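Local coordinates for OBG-type G domain-containing protein (PDB 2E87) that probably binds GTP as a member of the Obg-type, NOG1-like GTPases, carries GDP in this crystal structure, and has no established cellular function, at residues T10-I18 / L140-N151. Sequence-based numbering, arbitrary orientation.
Sequences TVLTADELI and LRDIDDRLRYLN
The amide of A14 donates to D144 OD2, with 2.7 Å between A14 N and OD2, and meets that oxygen nearly along its C-O axis. This bond ties the first turn of helix 14-30 to the start of helix 144-156, within the NOG1 N-terminal helical domain. A capping box closes the N-terminal end of helix 14-30: T13 N gives a bond of 2.8 Å to E16 OE1, while E16 N returns a weak one to T13 OG1. Two more partners hold the D144 carboxylate. Its OD1 forms a salt bridge with R148 NE (2.9 Å), lying in the guanidinium plane, and a water donates to its OD2 while accepting from D15 N and R148 NH2. CG of D144 stands anti to the backbone N (chi1 -165°), which swings the carboxylate over to A14. Further along, V11 N donates to N151 OD1 at 3.0 Å, approaching from above the amide's carbonyl plane. D15 OD1 and R141 NE make a long salt bridge of 4.0 Å, carboxylate and guanidinium planes 63° apart. Beside these bonds the packing is apolar. The V11 and L147 side chains cross at about a right angle, V11 CG1 against L147 CD2 (3.4 Å), while V11 CG2 leans on L150 CB. L140 CD1 touches L17 CD1 and I18 CG1, and both leucines continue onto V57 of helix 38-67, joining the contact to the bundle. The guanidinium groups are each covered on one face by a methyl: T13 CG2 lies over R148, and I18 CD1 sits 3.6 Å above the R141 plane, offset toward its rim and nearest to NH2.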
loop_
_atom_site.group_PDB
_atom_site.type_symbol
_atom_site.label_atom_id
_atom_site.label_comp_id
_atom_site.label_asym_id
_atom_site.label_seq_id
_atom_site.Cartn_x
_atom_site.Cartn_y
_atom_site.Cartn_z
ATOM N N THR A 10 5.848 9.390 12.729
ATOM C CA THR A 10 7.162 8.864 13.001
ATOM C C THR A 10 7.031 8.220 14.385
ATOM O O THR A 10 6.455 8.804 15.303
ATOM C CB THR A 10 8.197 9.999 13.005
ATOM O OG1 THR A 10 8.399 10.453 11.661
ATOM C CG2 THR A 10 9.516 9.523 13.581
ATOM N N VAL A 11 7.527 6.999 14.511
ATOM C CA VAL A 11 7.462 6.263 15.766
ATOM C C VAL A 11 8.689 6.562 16.614
ATOM O O VAL A 11 9.813 6.400 16.152
ATOM C CB VAL A 11 7.422 4.746 15.513
ATOM C CG1 VAL A 11 7.496 4.010 16.809
ATOM C CG2 VAL A 11 6.159 4.375 14.771
ATOM N N LEU A 12 8.471 7.014 17.841
ATOM C CA LEU A 12 9.577 7.295 18.748
ATOM C C LEU A 12 10.229 5.986 19.222
ATOM O O LEU A 12 9.555 4.971 19.355
ATOM C CB LEU A 12 9.079 8.072 19.967
ATOM C CG LEU A 12 8.655 9.536 19.791
ATOM C CD1 LEU A 12 8.624 10.220 21.166
ATOM C CD2 LEU A 12 9.634 10.269 18.904
ATOM N N THR A 13 11.536 5.999 19.459
ATOM C CA THR A 13 12.217 4.796 19.948
ATOM C C THR A 13 11.929 4.636 21.444
ATOM O O THR A 13 11.492 5.583 22.109
ATOM C CB THR A 13 13.764 4.863 19.751
ATOM O OG1 THR A 13 14.318 5.905 20.566
ATOM C CG2 THR A 13 14.105 5.141 18.301
ATOM N N ALA A 14 12.161 3.439 21.974
ATOM C CA ALA A 14 11.913 3.207 23.393
ATOM C C ALA A 14 12.585 4.306 24.246
ATOM O O ALA A 14 11.957 4.889 25.127
ATOM C CB ALA A 14 12.421 1.823 23.793
ATOM N N ASP A 15 13.850 4.597 23.971
ATOM C CA ASP A 15 14.564 5.623 24.725
ATOM C C ASP A 15 13.945 7.012 24.625
ATOM O O ASP A 15 13.821 7.721 25.629
ATOM C CB ASP A 15 16.021 5.713 24.276
ATOM C CG ASP A 15 16.822 4.483 24.641
ATOM O OD1 ASP A 15 16.480 3.830 25.654
ATOM O OD2 ASP A 15 17.803 4.187 23.920
ATOM N N GLU A 16 13.556 7.402 23.416
ATOM C CA GLU A 16 12.961 8.722 23.220
ATOM C C GLU A 16 11.637 8.816 23.962
ATOM O O GLU A 16 11.310 9.861 24.505
ATOM C CB GLU A 16 12.749 9.014 21.718
ATOM C CG GLU A 16 14.013 8.880 20.878
ATOM C CD GLU A 16 13.762 8.931 19.361
ATOM O OE1 GLU A 16 12.699 8.454 18.896
ATOM O OE2 GLU A 16 14.651 9.434 18.629
ATOM N N LEU A 17 10.880 7.723 23.998
ATOM C CA LEU A 17 9.591 7.746 24.683
ATOM C C LEU A 17 9.825 7.815 26.179
ATOM O O LEU A 17 9.129 8.524 26.901
ATOM C CB LEU A 17 8.775 6.496 24.366
ATOM C CG LEU A 17 7.357 6.669 23.812
ATOM C CD1 LEU A 17 6.512 5.488 24.289
ATOM C CD2 LEU A 17 6.734 7.973 24.282
ATOM N N ILE A 18 10.813 7.063 26.642
ATOM C CA ILE A 18 11.144 7.047 28.057
ATOM C C ILE A 18 11.524 8.455 28.488
ATOM O O ILE A 18 10.972 8.996 29.441
ATOM C CB ILE A 18 12.326 6.099 28.339
ATOM C CG1 ILE A 18 11.878 4.649 28.155
ATOM C CG2 ILE A 18 12.852 6.321 29.747
ATOM C CD1 ILE A 18 13.035 3.647 28.190
ATOM N N LEU A 140 8.814 -0.849 27.393
ATOM C CA LEU A 140 9.140 -0.156 26.143
ATOM C C LEU A 140 10.369 -0.742 25.464
ATOM O O LEU A 140 10.455 -0.762 24.230
ATOM C CB LEU A 140 9.355 1.347 26.380
ATOM C CG LEU A 140 8.113 2.105 26.842
ATOM C CD1 LEU A 140 8.438 3.589 27.081
ATOM C CD2 LEU A 140 7.028 1.925 25.773
ATOM N N ARG A 141 11.336 -1.199 26.259
ATOM C CA ARG A 141 12.511 -1.802 25.653
ATOM C C ARG A 141 12.143 -3.156 25.077
ATOM O O ARG A 141 12.754 -3.597 24.117
ATOM C CB ARG A 141 13.672 -1.897 26.645
ATOM C CG ARG A 141 14.229 -0.519 26.942
ATOM C CD ARG A 141 15.458 -0.529 27.810
ATOM N NE ARG A 141 15.867 0.834 28.161
ATOM C CZ ARG A 141 15.840 1.325 29.401
ATOM N NH1 ARG A 141 15.421 0.562 30.409
ATOM N NH2 ARG A 141 16.239 2.574 29.637
ATOM N N ASP A 142 11.116 -3.795 25.625
ATOM C CA ASP A 142 10.693 -5.079 25.077
ATOM C C ASP A 142 10.221 -4.888 23.623
ATOM O O ASP A 142 10.386 -5.784 22.795
ATOM C CB ASP A 142 9.526 -5.679 25.871
ATOM C CG ASP A 142 9.924 -6.160 27.256
ATOM O OD1 ASP A 142 11.114 -6.462 27.470
ATOM O OD2 ASP A 142 9.027 -6.258 28.127
ATOM N N ILE A 143 9.627 -3.729 23.318
ATOM C CA ILE A 143 9.137 -3.481 21.960
ATOM C C ILE A 143 9.971 -2.512 21.120
ATOM O O ILE A 143 9.547 -2.144 20.025
ATOM C CB ILE A 143 7.667 -2.949 21.947
ATOM C CG1 ILE A 143 7.603 -1.566 22.576
ATOM C CG2 ILE A 143 6.743 -3.906 22.680
ATOM C CD1 ILE A 143 6.286 -0.861 22.333
ATOM N N ASP A 144 11.144 -2.117 21.613
ATOM C CA ASP A 144 12.006 -1.165 20.894
ATOM C C ASP A 144 12.316 -1.615 19.451
ATOM O O ASP A 144 12.241 -0.806 18.511
ATOM C CB ASP A 144 13.329 -0.943 21.653
ATOM C CG ASP A 144 14.097 0.290 21.158
ATOM O OD1 ASP A 144 15.327 0.199 20.957
ATOM O OD2 ASP A 144 13.475 1.360 20.986
ATOM N N ASP A 145 12.686 -2.884 19.281
ATOM C CA ASP A 145 12.974 -3.387 17.936
ATOM C C ASP A 145 11.724 -3.228 17.061
ATOM O O ASP A 145 11.816 -2.835 15.898
ATOM C CB ASP A 145 13.391 -4.864 17.954
ATOM C CG ASP A 145 14.852 -5.065 18.343
ATOM O OD1 ASP A 145 15.620 -4.071 18.336
ATOM O OD2 ASP A 145 15.228 -6.229 18.640
ATOM N N ARG A 146 10.561 -3.550 17.614
ATOM C CA ARG A 146 9.319 -3.393 16.857
ATOM C C ARG A 146 9.086 -1.915 16.493
ATOM O O ARG A 146 8.661 -1.607 15.391
ATOM C CB ARG A 146 8.117 -3.908 17.653
ATOM C CG ARG A 146 7.998 -5.410 17.790
ATOM C CD ARG A 146 6.670 -5.723 18.472
ATOM N NE ARG A 146 6.505 -7.107 18.899
ATOM C CZ ARG A 146 7.258 -7.707 19.812
ATOM N NH1 ARG A 146 8.247 -7.050 20.406
ATOM N NH2 ARG A 146 7.014 -8.967 20.139
ATOM N N LEU A 147 9.369 -1.002 17.409
ATOM C CA LEU A 147 9.167 0.409 17.109
ATOM C C LEU A 147 10.135 0.841 16.015
ATOM O O LEU A 147 9.770 1.555 15.082
ATOM C CB LEU A 147 9.399 1.263 18.346
ATOM C CG LEU A 147 8.432 1.093 19.515
ATOM C CD1 LEU A 147 8.979 1.890 20.697
ATOM C CD2 LEU A 147 7.016 1.554 19.134
ATOM N N ARG A 148 11.376 0.398 16.134
ATOM C CA ARG A 148 12.379 0.750 15.156
ATOM C C ARG A 148 11.977 0.208 13.786
ATOM O O ARG A 148 12.090 0.904 12.786
ATOM C CB ARG A 148 13.731 0.227 15.619
ATOM C CG ARG A 148 14.302 1.099 16.722
ATOM C CD ARG A 148 15.456 0.454 17.462
ATOM N NE ARG A 148 15.988 1.389 18.445
ATOM C CZ ARG A 148 16.707 2.460 18.133
ATOM N NH1 ARG A 148 16.997 2.725 16.865
ATOM N NH2 ARG A 148 17.089 3.292 19.079
ATOM N N TYR A 149 11.488 -1.024 13.750
ATOM C CA TYR A 149 11.034 -1.605 12.494
ATOM C C TYR A 149 9.852 -0.800 11.926
ATOM O O TYR A 149 9.814 -0.527 10.731
ATOM C CB TYR A 149 10.610 -3.057 12.691
ATOM C CG TYR A 149 9.619 -3.549 11.653
ATOM C CD1 TYR A 149 10.038 -3.940 10.379
ATOM C CD2 TYR A 149 8.242 -3.596 11.941
ATOM C CE1 TYR A 149 9.110 -4.369 9.409
ATOM C CE2 TYR A 149 7.311 -4.017 10.983
ATOM C CZ TYR A 149 7.749 -4.399 9.720
ATOM O OH TYR A 149 6.823 -4.783 8.779
ATOM N N LEU A 150 8.892 -0.427 12.765
ATOM C CA LEU A 150 7.738 0.330 12.273
ATOM C C LEU A 150 8.157 1.659 11.655
ATOM O O LEU A 150 7.527 2.149 10.722
ATOM C CB LEU A 150 6.730 0.587 13.401
ATOM C CG LEU A 150 5.898 -0.634 13.761
ATOM C CD1 LEU A 150 5.122 -0.372 15.025
ATOM C CD2 LEU A 150 4.958 -0.976 12.606
ATOM N N ASN A 151 9.241 2.229 12.152
ATOM C CA ASN A 151 9.678 3.497 11.617
ATOM C C ASN A 151 10.309 3.336 10.242
ATOM O O ASN A 151 10.203 4.236 9.398
ATOM C CB ASN A 151 10.636 4.161 12.587
ATOM C CG ASN A 151 10.494 5.654 12.590
ATOM O OD1 ASN A 151 9.407 6.183 12.363
ATOM N ND2 ASN A 151 11.583 6.348 12.864
HETATM O O HOH W 1 15.556 3.032 21.940
#